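Local coordinates for protein cellulase (glycosyl hydrolase family 5) (Bacteroides ovatus, PDB 3ZMR) that hydrolyses internal beta-1,4-glucosidic linkages in the xyloglucan backbone with retention of configuration, releasing xyloglucan oligosaccharides, at residues D342-N348 with G397-Q403. Sequence-based numbering, arbitrary orientation.
Sequences DFTIMPN and GPTLRDQ. With GLC (alpha-D-glucopyranose), chain L.
R401 reaches end-on into the backbone that leaves helix 341-344, its chain extended from CG to NE (chi3 -169°), and its NH1 and NH2 both grip M346 O, at 2.8 and 2.9 Å. NH2 also donates to F343 O from above that carbonyl plane, while NH1 gives its other hydrogen to N348 OD1 at 2.8 Å from above the amide plane. All three acceptors lie close to the guanidinium plane, fixing its rotation; T399 CG2 packs over one face. The N348 amide stands nearly perpendicular to the guanidinium (86°), and its OD1 takes a second, weak bond from Q403 NE2. With an alanine at R401, the M346 and F343 carbonyls and N348 OD1 would probably lose these donors, freeing the chain after the helix to shift. T399 N bonds almost straight to T344 O (2.7 Å, 176°), and P398 CB touches F343 CE2, side by side. A water bridges R401 NE to F343 O; H412 and R416 of helix 406-429 hold the 397-403 backbone. I345 CD1, 3.8 Å from GLC C6, carries the contact to the glycan: the end of helix 341-344 and the chain after it, following strand 331-337, meet the loop after neighbouring strand 391-396 beside the substrate cleft of a GH5 TIM barrel.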
loop_
_atom_site.group_PDB
_atom_site.type_symbol
_atom_site.label_atom_id
_atom_site.label_comp_id
_atom_site.label_asym_id
_atom_site.label_seq_id
_atom_site.Cartn_x
_atom_site.Cartn_y
_atom_site.Cartn_z
ATOM N N ASP A 342 12.618 -5.934 18.453
ATOM C CA ASP A 342 13.463 -5.642 19.611
ATOM C C ASP A 342 14.922 -5.299 19.263
ATOM O O ASP A 342 15.622 -4.716 20.081
ATOM C CB ASP A 342 13.345 -6.698 20.733
ATOM C CG ASP A 342 13.802 -8.063 20.338
ATOM O OD1 ASP A 342 14.184 -8.295 19.170
ATOM O OD2 ASP A 342 13.813 -8.932 21.237
ATOM N N PHE A 343 15.330 -5.628 18.050
ATOM C CA PHE A 343 16.600 -5.182 17.498
ATOM C C PHE A 343 16.464 -3.861 16.712
ATOM O O PHE A 343 17.170 -2.882 16.965
ATOM C CB PHE A 343 17.215 -6.271 16.602
ATOM C CG PHE A 343 18.440 -5.823 15.851
ATOM C CD1 PHE A 343 19.640 -5.591 16.498
ATOM C CD2 PHE A 343 18.381 -5.616 14.483
ATOM C CE1 PHE A 343 20.740 -5.168 15.793
ATOM C CE2 PHE A 343 19.485 -5.196 13.768
ATOM C CZ PHE A 343 20.665 -4.964 14.423
ATOM N N THR A 344 15.519 -3.822 15.780
ATOM C CA THR A 344 15.475 -2.715 14.823
ATOM C C THR A 344 15.052 -1.376 15.422
ATOM O O THR A 344 15.754 -0.387 15.244
ATOM C CB THR A 344 14.573 -3.006 13.628
ATOM O OG1 THR A 344 13.251 -3.290 14.095
ATOM C CG2 THR A 344 15.142 -4.164 12.789
ATOM N N ILE A 345 13.881 -1.328 16.059
ATOM C CA ILE A 345 13.243 -0.051 16.387
ATOM C C ILE A 345 12.656 0.054 17.805
ATOM O O ILE A 345 12.133 1.102 18.192
ATOM C CB ILE A 345 12.196 0.360 15.325
ATOM C CG1 ILE A 345 11.112 -0.679 15.201
ATOM C CG2 ILE A 345 12.843 0.620 13.952
ATOM C CD1 ILE A 345 9.937 -0.166 14.377
ATOM N N MET A 346 12.806 -0.993 18.608
ATOM C CA MET A 346 12.354 -0.905 20.021
ATOM C C MET A 346 13.140 0.228 20.696
ATOM O O MET A 346 14.357 0.357 20.472
ATOM C CB MET A 346 12.613 -2.202 20.750
ATOM C CG MET A 346 12.386 -2.138 22.262
ATOM S SD MET A 346 12.594 -3.735 23.066
ATOM C CE MET A 346 11.009 -4.475 22.705
ATOM N N PRO A 347 12.449 1.088 21.467
ATOM C CA PRO A 347 13.111 2.206 22.131
ATOM C C PRO A 347 14.226 1.794 23.093
ATOM O O PRO A 347 14.249 0.671 23.627
ATOM C CB PRO A 347 11.972 2.919 22.884
ATOM C CG PRO A 347 10.725 2.548 22.172
ATOM C CD PRO A 347 10.975 1.176 21.588
ATOM N N ASN A 348 15.144 2.740 23.299
ATOM C CA ASN A 348 16.321 2.521 24.127
ATOM C C ASN A 348 16.000 2.322 25.599
ATOM O O ASN A 348 16.823 1.792 26.348
ATOM C CB ASN A 348 17.319 3.669 23.943
ATOM C CG ASN A 348 18.046 3.599 22.618
ATOM O OD1 ASN A 348 18.606 2.570 22.273
ATOM N ND2 ASN A 348 18.059 4.699 21.886
ATOM N N GLY A 397 14.903 -1.010 8.290
ATOM C CA GLY A 397 16.180 -0.525 8.803
ATOM C C GLY A 397 16.227 -0.435 10.316
ATOM O O GLY A 397 15.214 -0.221 10.977
ATOM N N PRO A 398 17.431 -0.643 10.879
ATOM C CA PRO A 398 17.600 -0.557 12.318
ATOM C C PRO A 398 18.046 0.825 12.798
ATOM O O PRO A 398 18.830 1.524 12.116
ATOM C CB PRO A 398 18.719 -1.567 12.563
ATOM C CG PRO A 398 19.583 -1.428 11.349
ATOM C CD PRO A 398 18.677 -1.086 10.213
ATOM N N THR A 399 17.603 1.190 13.993
ATOM C CA THR A 399 18.152 2.408 14.614
ATOM C C THR A 399 19.640 2.221 14.934
ATOM O O THR A 399 20.165 1.106 14.929
ATOM C CB THR A 399 17.358 2.798 15.869
ATOM O OG1 THR A 399 17.725 4.129 16.281
ATOM C CG2 THR A 399 17.606 1.777 16.991
ATOM N N LEU A 400 20.309 3.338 15.201
ATOM C CA LEU A 400 21.696 3.302 15.644
ATOM C C LEU A 400 21.744 3.817 17.079
ATOM O O LEU A 400 21.435 4.965 17.366
ATOM C CB LEU A 400 22.605 4.091 14.699
ATOM C CG LEU A 400 24.115 3.829 14.797
ATOM C CD1 LEU A 400 24.845 4.351 13.549
ATOM C CD2 LEU A 400 24.696 4.434 16.083
ATOM N N ARG A 401 22.102 2.896 17.975
ATOM C CA ARG A 401 22.093 3.113 19.417
ATOM C C ARG A 401 23.442 3.706 19.872
ATOM O O ARG A 401 24.342 3.009 20.361
ATOM C CB ARG A 401 21.716 1.810 20.140
ATOM C CG ARG A 401 20.396 1.227 19.650
ATOM C CD ARG A 401 19.938 0.048 20.476
ATOM N NE ARG A 401 18.825 -0.635 19.807
ATOM C CZ ARG A 401 17.541 -0.323 19.960
ATOM N NH1 ARG A 401 17.139 0.653 20.771
ATOM N NH2 ARG A 401 16.643 -1.013 19.254
ATOM N N ASP A 402 23.552 5.012 19.657
ATOM C CA ASP A 402 24.812 5.743 19.788
ATOM C C ASP A 402 25.259 5.980 21.220
ATOM O O ASP A 402 26.360 6.475 21.436
ATOM C CB ASP A 402 24.812 7.063 18.985
ATOM C CG ASP A 402 23.895 8.134 19.564
ATOM O OD1 ASP A 402 22.880 7.831 20.204
ATOM O OD2 ASP A 402 24.139 9.326 19.284
ATOM N N GLN A 403 24.418 5.591 22.161
ATOM C CA GLN A 403 24.754 5.629 23.584
ATOM C C GLN A 403 25.590 4.477 24.054
ATOM O O GLN A 403 26.158 4.536 25.164
ATOM C CB GLN A 403 23.488 5.727 24.453
ATOM C CG GLN A 403 22.760 4.405 24.735
ATOM C CD GLN A 403 21.840 3.941 23.596
ATOM O OE1 GLN A 403 21.877 4.467 22.472
ATOM N NE2 GLN A 403 21.032 2.943 23.883
HETATM C C1 GLC L . 6.732 2.892 10.231
HETATM C C2 GLC L . 6.131 4.284 10.079
HETATM C C3 GLC L . 7.159 5.382 10.356
HETATM C C4 GLC L . 7.771 5.092 11.730
HETATM C C5 GLC L . 8.220 3.626 11.828
HETATM C C6 GLC L . 8.864 3.258 13.161
HETATM O O2 GLC L . 5.558 4.388 8.802
HETATM O O3 GLC L . 6.580 6.701 10.238
HETATM O O4 GLC L . 8.878 5.944 11.844
HETATM O O5 GLC L . 7.138 2.761 11.567
HETATM O O6 GLC L . 10.254 3.479 13.020
HETATM O O HOH W 1 19.936 -2.747 18.316
HETATM O O HOH W 2 19.270 -1.387 15.935
HETATM O O HOH W 3 18.452 4.988 18.847
HETATM O O HOH W 4 20.461 6.089 20.433
#